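Local coordinates for protein KauB (Pseudomonas aeruginosa PAO1, PDB 6B4R) that oxidises a broad range of aldehydes, aminoaldehydes among them, probably to the corresponding carboxylic acids with NAD(P)+ as electron acceptor, at residues E60-V65 with N218-Y223; A122-S127 with F169-S174; R129-A134 with L178-A183; D136-E141 with K479-F484; A289-I294 with K327-G332. All coordinates share one frame; numbering follows the deposited sequence.

Contact 1 of 5, residues E60-V65 with N218-Y223; sequences EQAVKV and NVLPGY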
# COMPACT_ATOMS: atom_id res chain seq x y z
N GLU A 60 -4.17 39.13 2.23
CA GLU A 60 -5.57 39.06 1.81
C GLU A 60 -5.68 38.97 0.29
O GLU A 60 -6.46 38.18 -0.24
CB GLU A 60 -6.35 40.27 2.32
CG GLU A 60 -7.75 40.42 1.74
CD GLU A 60 -8.70 39.32 2.19
OE1 GLU A 60 -8.72 38.25 1.55
OE2 GLU A 60 -9.43 39.54 3.18
N GLN A 61 -4.88 39.78 -0.41
CA GLN A 61 -4.91 39.80 -1.87
C GLN A 61 -4.38 38.50 -2.46
O GLN A 61 -4.94 37.96 -3.42
CB GLN A 61 -4.12 41.00 -2.40
CG GLN A 61 -4.12 41.11 -3.92
CD GLN A 61 -5.52 41.24 -4.49
OE1 GLN A 61 -6.41 41.81 -3.86
NE2 GLN A 61 -5.71 40.72 -5.70
N ALA A 62 -3.29 37.99 -1.89
CA ALA A 62 -2.68 36.76 -2.36
C ALA A 62 -3.60 35.55 -2.17
O ALA A 62 -3.67 34.67 -3.02
CB ALA A 62 -1.34 36.53 -1.67
N VAL A 63 -4.30 35.52 -1.04
CA VAL A 63 -5.23 34.43 -0.75
C VAL A 63 -6.38 34.41 -1.75
O VAL A 63 -6.74 33.35 -2.28
CB VAL A 63 -5.76 34.50 0.70
CG1 VAL A 63 -6.93 33.54 0.88
CG2 VAL A 63 -4.65 34.18 1.69
N LYS A 64 -6.96 35.58 -2.01
CA LYS A 64 -8.04 35.71 -2.98
C LYS A 64 -7.58 35.21 -4.35
O LYS A 64 -8.30 34.48 -5.03
CB LYS A 64 -8.51 37.16 -3.08
CG LYS A 64 -9.31 37.64 -1.88
CD LYS A 64 -9.76 39.09 -2.05
CE LYS A 64 -10.55 39.57 -0.84
NZ LYS A 64 -10.94 41.00 -0.95
N VAL A 65 -6.38 35.62 -4.75
CA VAL A 65 -5.78 35.18 -6.00
C VAL A 65 -5.56 33.66 -6.01
O VAL A 65 -5.93 32.98 -6.96
CB VAL A 65 -4.45 35.90 -6.26
CG1 VAL A 65 -3.68 35.22 -7.37
CG2 VAL A 65 -4.69 37.37 -6.58
N ASN A 218 2.46 31.81 -5.33
CA ASN A 218 2.73 33.20 -4.99
C ASN A 218 3.79 33.33 -3.91
O ASN A 218 3.94 32.45 -3.06
CB ASN A 218 1.44 33.89 -4.56
CG ASN A 218 0.33 33.74 -5.59
OD1 ASN A 218 0.19 34.57 -6.49
ND2 ASN A 218 -0.46 32.68 -5.46
N VAL A 219 4.54 34.43 -3.93
CA VAL A 219 5.61 34.65 -2.96
C VAL A 219 5.49 36.01 -2.29
O VAL A 219 5.58 37.05 -2.96
CB VAL A 219 7.01 34.51 -3.62
CG1 VAL A 219 8.10 34.88 -2.63
CG2 VAL A 219 7.22 33.09 -4.13
N LEU A 220 5.30 36.01 -0.98
CA LEU A 220 5.17 37.24 -0.20
C LEU A 220 6.31 37.39 0.80
O LEU A 220 6.25 36.83 1.90
CB LEU A 220 3.84 37.27 0.55
CG LEU A 220 2.55 37.41 -0.25
CD1 LEU A 220 1.36 37.42 0.70
CD2 LEU A 220 2.57 38.67 -1.10
N PRO A 221 7.34 38.16 0.44
CA PRO A 221 8.44 38.43 1.37
C PRO A 221 8.02 39.42 2.45
O PRO A 221 7.09 40.20 2.24
CB PRO A 221 9.52 39.04 0.47
CG PRO A 221 8.76 39.67 -0.65
CD PRO A 221 7.56 38.80 -0.87
N GLY A 222 8.68 39.37 3.61
CA GLY A 222 8.32 40.23 4.72
C GLY A 222 8.62 39.58 6.07
O GLY A 222 9.34 38.59 6.14
N TYR A 223 8.06 40.15 7.13
CA TYR A 223 8.31 39.64 8.47
C TYR A 223 7.25 38.63 8.90
O TYR A 223 6.13 38.64 8.40
CB TYR A 223 8.38 40.80 9.48
CG TYR A 223 9.48 41.79 9.18
CD1 TYR A 223 10.78 41.57 9.63
CD2 TYR A 223 9.22 42.94 8.45
CE1 TYR A 223 11.79 42.48 9.35
CE2 TYR A 223 10.22 43.85 8.17
CZ TYR A 223 11.50 43.61 8.62
OH TYR A 223 12.50 44.52 8.34
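A62 and L220 bring helix 56-72 against the Rossmann-like sheet that forms the cofactor-binding half of aldehyde dehydrogenases. Residues 218-219 end the short strand 217-219, which runs parallel to strand 187-191, and the chain then leaves the sheet through L220 and P221 toward the helix that starts after Y223.

The interaction across the pair is almost wholly apolar. A62 turns its methyl directly to the sheet, and its CB meets L220 CD1 at 3.7 Å. The leucine reaches this place because its CG stands anti to the carbonyl carbon (chi1 -68°) and CD1 continues the extended chain toward the helix. I189 of strand 187-191 also packs against A62 and L220, and V24 lies on L220.

One turn further along the helix the partner is polar, yet the contact remains van der Waals in kind. V65 CG1 lies 4.0 Å from N218 OD1, while that oxygen takes a hydrogen bond from the backbone N of N25. The amide is therefore used to tie strand 217-219 to the neighbouring loop, and V65 merely covers it.

Backbone bonds fix the strand itself. N218 pairs with V188 and L190, V219 with F23, and L220 again with L190. V219 points away from helix 56-72 and packs on A200 and A204 of helix 198-210, so that two helices flank this strand. Within helix 56-72, the turn facing the strand is closed by V65 N, which bonds Q61 O at 3.1 Å.

Contact 2 of 5, residues A122-S127 with F169-S174; sequences ASAANS and FPLLMS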
# COMPACT_ATOMS: atom_id res chain seq x y z
N ALA A 122 20.95 21.46 -6.20
CA ALA A 122 20.85 20.11 -6.75
C ALA A 122 19.78 19.28 -6.03
O ALA A 122 19.00 18.58 -6.66
CB ALA A 122 22.20 19.41 -6.69
N SER A 123 19.74 19.38 -4.70
CA SER A 123 18.76 18.66 -3.90
C SER A 123 17.36 19.23 -4.08
O SER A 123 16.38 18.49 -4.13
CB SER A 123 19.13 18.67 -2.42
OG SER A 123 20.39 18.08 -2.20
N ALA A 124 17.27 20.56 -4.18
CA ALA A 124 15.99 21.23 -4.33
C ALA A 124 15.35 20.88 -5.67
O ALA A 124 14.15 20.63 -5.75
CB ALA A 124 16.16 22.74 -4.20
N ALA A 125 16.16 20.85 -6.72
CA ALA A 125 15.69 20.44 -8.04
C ALA A 125 15.24 18.98 -8.02
O ALA A 125 14.19 18.64 -8.58
CB ALA A 125 16.77 20.66 -9.08
N ASN A 126 16.02 18.12 -7.38
CA ASN A 126 15.68 16.71 -7.29
C ASN A 126 14.42 16.47 -6.45
O ASN A 126 13.66 15.55 -6.72
CB ASN A 126 16.85 15.90 -6.73
CG ASN A 126 16.52 14.43 -6.55
OD1 ASN A 126 16.40 13.69 -7.53
ND2 ASN A 126 16.38 14.00 -5.31
N SER A 127 14.21 17.31 -5.44
CA SER A 127 13.03 17.21 -4.60
C SER A 127 11.76 17.53 -5.37
O SER A 127 10.73 16.87 -5.19
CB SER A 127 13.15 18.15 -3.39
OG SER A 127 11.99 18.09 -2.59
N PHE A 169 17.97 26.76 5.10
CA PHE A 169 17.93 26.13 3.79
C PHE A 169 16.78 26.70 2.96
O PHE A 169 15.83 25.98 2.64
CB PHE A 169 17.76 24.61 3.92
CG PHE A 169 18.95 23.91 4.52
CD1 PHE A 169 20.01 23.51 3.72
CD2 PHE A 169 19.01 23.65 5.88
CE1 PHE A 169 21.11 22.86 4.27
CE2 PHE A 169 20.10 23.00 6.43
CZ PHE A 169 21.16 22.61 5.63
N PRO A 170 16.87 27.99 2.59
CA PRO A 170 15.77 28.74 1.97
C PRO A 170 15.18 28.07 0.73
O PRO A 170 13.96 27.91 0.66
CB PRO A 170 16.42 30.07 1.59
CG PRO A 170 17.60 30.19 2.49
CD PRO A 170 18.10 28.79 2.68
N LEU A 171 16.03 27.68 -0.22
CA LEU A 171 15.54 27.07 -1.45
C LEU A 171 15.11 25.62 -1.25
O LEU A 171 14.04 25.21 -1.72
CB LEU A 171 16.60 27.16 -2.56
CG LEU A 171 16.20 26.61 -3.93
CD1 LEU A 171 14.95 27.29 -4.46
CD2 LEU A 171 17.35 26.75 -4.92
N LEU A 172 15.93 24.84 -0.54
CA LEU A 172 15.65 23.43 -0.32
C LEU A 172 14.37 23.19 0.48
O LEU A 172 13.54 22.36 0.11
CB LEU A 172 16.83 22.75 0.38
CG LEU A 172 16.67 21.24 0.60
CD1 LEU A 172 16.46 20.52 -0.73
CD2 LEU A 172 17.85 20.66 1.35
N MET A 173 14.20 23.93 1.58
CA MET A 173 13.00 23.82 2.40
C MET A 173 11.77 24.26 1.61
O MET A 173 10.69 23.71 1.79
CB MET A 173 13.12 24.66 3.68
CG MET A 173 14.17 24.17 4.67
SD MET A 173 13.92 22.48 5.22
CE MET A 173 15.18 21.62 4.27
N SER A 174 11.96 25.25 0.75
CA SER A 174 10.87 25.72 -0.10
C SER A 174 10.38 24.61 -1.01
O SER A 174 9.17 24.41 -1.16
CB SER A 174 11.32 26.92 -0.93
OG SER A 174 11.71 28.00 -0.11
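The backbone N of S127 bonds the carbonyl O of S123 at 2.8 Å, a helical bond that sets the turn that presents S123 CB and A124 to the second helix. The hydroxyl of S123 is turned back to its own helix, where OG bonds I119 O, and this leaves its CB to do the touching: S123 CB lies 3.7 Å from L172 CD1.

L172 is the chief contributor from the other side. Its CG stands anti to the backbone N (chi1 -177°), and the next torsion brings L172 CD1 to the backbone of the first helix, 3.5 Å from A124 N. The methyl of A124 points straight at helix 170-183 and settles between two leucines, with A124 CB 3.9 Å from L171 CG and 4.1 Å from L172 CD1.

The two axes run nearly parallel, 14° apart and 8.4 Å at closest approach, with small residues on one helix meeting leucines on the other. The bound polyether lies close by, about 4 Å from the L172 side chain. F169 and M173 touch it, and I119, N168 and W176 line the same pocket, consistent with the aldehyde entrance tunnel of the aldehyde dehydrogenase fold.

Contact 3 of 5, residues R129-A134 with L178-A183; sequences RWSAEA and LGPALA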
# COMPACT_ATOMS: atom_id res chain seq x y z
N ARG A 129 11.57 17.31 -8.72
CA ARG A 129 11.52 16.27 -9.74
C ARG A 129 10.94 14.97 -9.18
O ARG A 129 10.07 14.36 -9.80
CB ARG A 129 12.90 16.02 -10.34
CG ARG A 129 12.92 14.97 -11.44
CD ARG A 129 14.31 14.77 -12.02
NE ARG A 129 14.69 15.87 -12.90
CZ ARG A 129 15.55 16.83 -12.57
NH1 ARG A 129 16.13 16.83 -11.37
NH2 ARG A 129 15.83 17.80 -13.43
N TRP A 130 11.41 14.57 -8.00
CA TRP A 130 10.95 13.34 -7.35
C TRP A 130 9.46 13.40 -7.05
O TRP A 130 8.71 12.46 -7.36
CB TRP A 130 11.74 13.12 -6.06
CG TRP A 130 11.63 11.73 -5.48
CD1 TRP A 130 12.49 10.69 -5.70
CD2 TRP A 130 10.63 11.25 -4.58
NE1 TRP A 130 12.08 9.58 -5.00
CE2 TRP A 130 10.94 9.90 -4.30
CE3 TRP A 130 9.50 11.82 -3.98
CZ2 TRP A 130 10.16 9.11 -3.45
CZ3 TRP A 130 8.73 11.04 -3.13
CH2 TRP A 130 9.06 9.70 -2.88
N SER A 131 9.02 14.50 -6.46
CA SER A 131 7.61 14.69 -6.12
C SER A 131 6.74 14.70 -7.38
O SER A 131 5.59 14.27 -7.35
CB SER A 131 7.41 15.99 -5.34
OG SER A 131 8.18 16.00 -4.15
N ALA A 132 7.30 15.20 -8.48
CA ALA A 132 6.60 15.22 -9.76
C ALA A 132 6.45 13.81 -10.31
O ALA A 132 5.37 13.42 -10.75
CB ALA A 132 7.36 16.09 -10.76
N GLU A 133 7.53 13.04 -10.27
CA GLU A 133 7.54 11.67 -10.77
C GLU A 133 6.56 10.77 -10.01
O GLU A 133 6.07 9.78 -10.56
CB GLU A 133 8.94 11.07 -10.67
CG GLU A 133 9.99 11.76 -11.53
CD GLU A 133 11.40 11.32 -11.19
OE1 GLU A 133 11.57 10.63 -10.16
OE2 GLU A 133 12.33 11.66 -11.95
N ALA A 134 6.29 11.12 -8.76
CA ALA A 134 5.49 10.27 -7.88
C ALA A 134 3.99 10.49 -8.01
O ALA A 134 3.20 9.69 -7.50
CB ALA A 134 5.92 10.48 -6.44
N LEU A 178 6.88 22.95 -1.65
CA LEU A 178 6.32 23.20 -2.98
C LEU A 178 6.11 21.93 -3.80
O LEU A 178 5.14 21.83 -4.55
CB LEU A 178 7.20 24.17 -3.76
CG LEU A 178 7.12 25.64 -3.36
CD1 LEU A 178 8.15 26.45 -4.11
CD2 LEU A 178 5.72 26.16 -3.63
N GLY A 179 7.04 20.99 -3.66
CA GLY A 179 6.97 19.73 -4.38
C GLY A 179 5.64 19.02 -4.23
O GLY A 179 4.85 18.97 -5.17
N PRO A 180 5.37 18.45 -3.04
CA PRO A 180 4.13 17.73 -2.77
C PRO A 180 2.88 18.61 -2.84
O PRO A 180 1.82 18.13 -3.25
CB PRO A 180 4.32 17.19 -1.35
CG PRO A 180 5.37 18.07 -0.74
CD PRO A 180 6.28 18.43 -1.88
N ALA A 181 2.99 19.87 -2.44
CA ALA A 181 1.84 20.77 -2.44
C ALA A 181 1.33 21.08 -3.85
O ALA A 181 0.13 20.98 -4.12
CB ALA A 181 2.16 22.06 -1.68
N LEU A 182 2.25 21.44 -4.74
CA LEU A 182 1.88 21.73 -6.13
C LEU A 182 1.54 20.44 -6.88
O LEU A 182 0.71 20.46 -7.79
CB LEU A 182 3.00 22.49 -6.85
CG LEU A 182 3.29 23.91 -6.35
CD1 LEU A 182 4.59 24.43 -6.96
CD2 LEU A 182 2.14 24.85 -6.68
N ALA A 183 2.19 19.34 -6.51
CA ALA A 183 1.94 18.05 -7.15
C ALA A 183 0.51 17.58 -6.92
O ALA A 183 -0.08 16.93 -7.79
CB ALA A 183 2.92 17.01 -6.64
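The pairing of helix 113-133 with helix 170-183, two long helices of the aldehyde dehydrogenase fold, continues here through S131 on one side and G179, P180 and A183 on the other. The short segments cross at -30° with their axes 8.4 Å apart at the closest point.

S131 carries this contact. Its CB points at the second helix and rests on bare backbone, 3.7 Å from the carbonyl carbon of G179, where the absence of a side chain lets the helices come together. The hydroxyl is placed beside the backbone N (chi1 -58°) and turns back along its own helix to bond S127 O. It thus meets its polar need within helix 113-133, and toward the partner it offers only packing, with S131 OG 3.8 Å from P180 CD.

P180 has no N-H to give, and helix 170-183 is kinked at that point, although the bond from A183 N to G179 O, 3.0 Å, carries the helix on. A turn after the glycine, A183 directs its methyl back to the first helix, and its CB stands 3.9 Å from S131 O.

All four touching residues are buried. A132, next to S131, packs on M87 and I88 of helix 80-96, and W130 has a cation-pi contact with a basic side chain of another chain of the assembly. Behind the second helix L178, A181 and L182 lie on V188 of strand 187-191, while P180 reaches Y487 just ahead of strand 488-496.

Contact 4 of 5, residues D136-E141 with K479-F484; sequences DKIYDE and KSLHAF. With EDO (1,2-ethanediol), chain F.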
# COMPACT_ATOMS: atom_id res chain seq x y z
N ASP A 136 1.64 10.20 -10.38
CA ASP A 136 0.79 9.17 -10.97
C ASP A 136 1.21 7.75 -10.59
O ASP A 136 0.82 6.78 -11.23
CB ASP A 136 0.72 9.31 -12.49
CG ASP A 136 2.10 9.36 -13.13
OD1 ASP A 136 3.09 9.59 -12.41
OD2 ASP A 136 2.18 9.18 -14.37
N LYS A 137 2.02 7.64 -9.53
CA LYS A 137 2.43 6.33 -9.03
C LYS A 137 1.65 6.01 -7.76
O LYS A 137 1.68 4.89 -7.27
CB LYS A 137 3.93 6.29 -8.75
CG LYS A 137 4.80 6.78 -9.91
CD LYS A 137 4.49 6.02 -11.19
CE LYS A 137 5.41 6.45 -12.33
NZ LYS A 137 5.34 7.92 -12.58
N ILE A 138 0.97 7.03 -7.23
CA ILE A 138 0.18 6.88 -6.01
C ILE A 138 -1.23 6.42 -6.33
O ILE A 138 -1.89 6.97 -7.22
CB ILE A 138 0.11 8.20 -5.22
CG1 ILE A 138 1.52 8.67 -4.86
CG2 ILE A 138 -0.72 8.03 -3.96
CD1 ILE A 138 1.56 10.03 -4.19
N TYR A 139 -1.70 5.41 -5.61
CA TYR A 139 -3.04 4.87 -5.82
C TYR A 139 -3.93 5.07 -4.61
O TYR A 139 -3.51 4.81 -3.48
CB TYR A 139 -2.95 3.37 -6.15
CG TYR A 139 -2.42 3.07 -7.53
CD1 TYR A 139 -3.29 2.75 -8.57
CD2 TYR A 139 -1.06 3.10 -7.81
CE1 TYR A 139 -2.82 2.46 -9.84
CE2 TYR A 139 -0.58 2.82 -9.08
CZ TYR A 139 -1.47 2.51 -10.08
OH TYR A 139 -1.00 2.22 -11.35
N ASP A 140 -5.15 5.54 -4.84
CA ASP A 140 -6.15 5.61 -3.78
C ASP A 140 -6.76 4.23 -3.54
O ASP A 140 -6.32 3.24 -4.12
CB ASP A 140 -7.22 6.65 -4.09
CG ASP A 140 -6.70 8.08 -3.99
OD1 ASP A 140 -5.71 8.29 -3.26
OD2 ASP A 140 -7.28 8.98 -4.64
N GLU A 141 -7.79 4.16 -2.70
CA GLU A 141 -8.25 2.86 -2.21
C GLU A 141 -9.68 2.49 -2.62
O GLU A 141 -10.52 3.36 -2.86
CB GLU A 141 -8.11 2.80 -0.69
CG GLU A 141 -6.70 3.11 -0.19
CD GLU A 141 -6.65 3.36 1.31
OE1 GLU A 141 -7.67 3.79 1.89
OE2 GLU A 141 -5.59 3.11 1.92
N LYS A 479 9.28 15.12 2.59
CA LYS A 479 9.81 14.08 1.70
C LYS A 479 8.98 12.80 1.72
O LYS A 479 7.99 12.70 2.44
CB LYS A 479 11.29 13.80 1.99
CG LYS A 479 12.19 15.03 1.91
CD LYS A 479 13.66 14.65 1.99
CE LYS A 479 13.99 13.97 3.31
NZ LYS A 479 15.35 13.35 3.29
N SER A 480 9.38 11.82 0.90
CA SER A 480 8.63 10.58 0.71
C SER A 480 7.22 10.84 0.19
O SER A 480 6.86 11.97 -0.12
CB SER A 480 8.59 9.73 1.99
OG SER A 480 7.73 10.30 2.96
N LEU A 481 6.41 9.78 0.10
CA LEU A 481 5.03 9.94 -0.33
C LEU A 481 4.15 10.41 0.82
O LEU A 481 3.00 10.82 0.62
CB LEU A 481 4.48 8.64 -0.93
CG LEU A 481 5.30 7.96 -2.03
CD1 LEU A 481 4.69 6.62 -2.40
CD2 LEU A 481 5.40 8.86 -3.25
N HIS A 482 4.69 10.34 2.04
CA HIS A 482 3.97 10.77 3.23
C HIS A 482 3.75 12.29 3.24
O HIS A 482 2.80 12.78 3.85
CB HIS A 482 4.71 10.34 4.49
CG HIS A 482 4.68 8.86 4.74
ND1 HIS A 482 3.51 8.15 4.86
CD2 HIS A 482 5.68 7.96 4.88
CE1 HIS A 482 3.78 6.88 5.07
NE2 HIS A 482 5.10 6.74 5.08
N ALA A 483 4.63 13.01 2.55
CA ALA A 483 4.54 14.46 2.48
C ALA A 483 3.24 14.91 1.81
O ALA A 483 2.68 15.95 2.16
CB ALA A 483 5.75 15.04 1.75
N PHE A 484 2.77 14.12 0.85
CA PHE A 484 1.56 14.44 0.10
C PHE A 484 0.31 14.50 0.98
O PHE A 484 -0.64 15.22 0.67
CB PHE A 484 1.34 13.41 -1.02
CG PHE A 484 2.36 13.46 -2.12
CD1 PHE A 484 2.08 14.10 -3.31
CD2 PHE A 484 3.60 12.85 -1.96
CE1 PHE A 484 3.01 14.14 -4.33
CE2 PHE A 484 4.54 12.90 -2.98
CZ PHE A 484 4.24 13.54 -4.16
C1 EDO F . 5.38 6.71 1.89
O1 EDO F . 6.53 7.04 1.10
C2 EDO F . 4.43 5.79 1.12
O2 EDO F . 3.17 5.74 1.82
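I138 and L481 bring their CA atoms no closer than 8.1 Å, so the chain that extends from I138 into strand 140-142 faces a helical-like turn, 481-484, that lacks regular helix bonds, and side chains span the gap. I138 supplies the link. With CG1 anti to the carbonyl carbon (chi1 -58°) and the chain stretched beyond it, CD1 is carried over the F484 ring. I138 CD1 sits above the centre of one face, 4.0 Å from the centroid of the F484 ring and 8° off the normal, a clear CH-pi contact. I138 CD1 also meets L481 CD2 at 4.1 Å, the two side chains passing in opposite directions.

I138 sits where the chain enters the oligomerisation element of aldehyde dehydrogenases: D140 pairs antiparallel with a strand of a second subunit, and the sheet runs on across the interface. Ahead of it, K137 NZ makes a salt bridge with D136 OD1 at 2.8 Å, approaching from above the carboxylate plane. K84 holds D136 OD2, and K137 NZ also bonds E133 O and an acidic side chain of another chain.

On the opposing segment S480 forms an ST turn, its OG accepting from H482 N at 3.2 Å. A molecule of 1,2-ethanediol, probably from the crystallisation liquor, lies against this turn: L481 N donates to its O1 at 2.9 Å with an angle of 152°. Its C1 rests over one face of the H482 imidazole, offset toward the rim, while H482 NE2 bonds an acidic side chain of another chain.

Contact 5 of 5, residues A289-I294 with K327-G332; sequences AAAGAI and KGWKPG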
# COMPACT_ATOMS: atom_id res chain seq x y z
N ALA A 289 32.41 12.12 10.85
CA ALA A 289 30.98 12.37 10.76
C ALA A 289 30.49 13.25 11.90
O ALA A 289 29.62 14.10 11.70
CB ALA A 289 30.21 11.05 10.74
N ALA A 290 31.04 13.04 13.09
CA ALA A 290 30.66 13.83 14.26
C ALA A 290 31.01 15.30 14.08
O ALA A 290 30.20 16.18 14.36
CB ALA A 290 31.33 13.27 15.51
N ALA A 291 32.23 15.56 13.60
CA ALA A 291 32.68 16.92 13.35
C ALA A 291 31.81 17.57 12.28
O ALA A 291 31.40 18.72 12.42
CB ALA A 291 34.14 16.92 12.93
N GLY A 292 31.53 16.83 11.22
CA GLY A 292 30.70 17.32 10.14
C GLY A 292 29.26 17.54 10.57
O GLY A 292 28.56 18.39 10.02
N ALA A 293 28.82 16.79 11.58
CA ALA A 293 27.44 16.89 12.05
C ALA A 293 27.16 18.19 12.79
O ALA A 293 26.01 18.51 13.07
CB ALA A 293 27.10 15.70 12.94
N ILE A 294 28.21 18.95 13.10
CA ILE A 294 28.05 20.20 13.84
C ILE A 294 28.65 21.39 13.09
O ILE A 294 28.29 22.54 13.36
CB ILE A 294 28.67 20.10 15.26
CG1 ILE A 294 28.16 21.24 16.15
CG2 ILE A 294 30.19 20.10 15.18
CD1 ILE A 294 26.65 21.29 16.29
N LYS A 327 39.29 20.51 12.60
CA LYS A 327 40.23 21.46 12.01
C LYS A 327 40.01 21.62 10.51
O LYS A 327 40.30 22.67 9.94
CB LYS A 327 41.67 21.01 12.28
CG LYS A 327 42.05 20.96 13.75
CD LYS A 327 43.49 20.52 13.92
CE LYS A 327 43.90 20.50 15.38
NZ LYS A 327 45.32 20.10 15.55
N GLY A 328 39.51 20.57 9.87
CA GLY A 328 39.25 20.60 8.44
C GLY A 328 38.12 21.55 8.08
O GLY A 328 37.96 21.92 6.92
N TRP A 329 37.32 21.93 9.08
CA TRP A 329 36.22 22.85 8.87
C TRP A 329 36.60 24.27 9.29
O TRP A 329 36.53 24.62 10.47
CB TRP A 329 34.98 22.38 9.63
CG TRP A 329 34.49 21.03 9.21
CD1 TRP A 329 34.95 19.82 9.64
CD2 TRP A 329 33.46 20.75 8.25
NE1 TRP A 329 34.27 18.80 9.02
CE2 TRP A 329 33.34 19.35 8.17
CE3 TRP A 329 32.62 21.55 7.47
CZ2 TRP A 329 32.42 18.72 7.32
CZ3 TRP A 329 31.71 20.93 6.63
CH2 TRP A 329 31.62 19.53 6.57
N LYS A 330 37.01 25.08 8.31
CA LYS A 330 37.50 26.43 8.57
C LYS A 330 36.54 27.49 8.03
O LYS A 330 36.15 27.44 6.86
CB LYS A 330 38.87 26.63 7.93
CG LYS A 330 39.94 25.65 8.36
CD LYS A 330 41.23 25.87 7.58
CE LYS A 330 42.36 25.01 8.10
NZ LYS A 330 42.03 23.56 8.01
N PRO A 331 36.15 28.44 8.89
CA PRO A 331 35.36 29.59 8.44
C PRO A 331 36.14 30.42 7.43
O PRO A 331 37.31 30.71 7.65
CB PRO A 331 35.14 30.39 9.72
CG PRO A 331 35.29 29.39 10.83
CD PRO A 331 36.35 28.44 10.35
N GLY A 332 35.50 30.79 6.32
CA GLY A 332 36.16 31.57 5.29
C GLY A 332 35.18 32.28 4.37
O GLY A 332 33.97 32.19 4.57
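The indole of W329 lies against one turn of helix 283-295, with A291 O over one face of the ring. G292 CA comes in obliquely and makes the closest approach, 3.6 Å from W329 CZ2. G292 CA is also 4.0 Å from W329 NE1, near the fusion of the two rings on their nitrogen side. Since G292 carries no side chain, the ring rests on the helix backbone itself. The methyl of A291 is turned toward the tryptophan and adds a looser apolar touch, A291 CB to W329 CD1 at 4.5 Å.

W329 reaches the helix with CG anti to the carbonyl carbon (chi1 -60°), its ring projecting from an irregular segment beyond helix 315-326. This is the catalytic domain, where helix 283-295 joins the parallel strands 273-276 and 307-311 in a beta-alpha-beta crossover. Helix 315-326 lies alongside, and A325 and L326 at its end pack on A291. W329 is also met by N340 and V341 of the following loop.

The loop that carries W329 is held by polar bonds near its ends. K330 NZ folds back and donates to K327 O at 2.7 Å, standing 36° out of the carbonyl plane. N340 ND2 bonds G328 O and N340 OD1 bonds K330 N, before and after W329 in sequence, and G332 pairs through its backbone with V341.

Overall arrangement
Contacts 2 and 3 are successive steps of one helix pair, 113-133 with 170-183, their centres about 12 Å apart. Contact 4 lies about 10 Å from contact 3, centre to centre, and touches it: S131, A134 and A183 pack against L481 and F484. The helix pair thus leads from the ligand pocket beside contact 2 toward the strand that joins subunits. Contact 1 stands about 21 to 28 Å from these three, centre to centre, on the sheet that contact 4 also reaches. Contact 5 lies in the catalytic domain, about 39 Å from contact 1 between centres. Along the chain contacts 2 and 3 fall between the segments of contact 1, while residues 479-484 return from past contact 5 to the cofactor half.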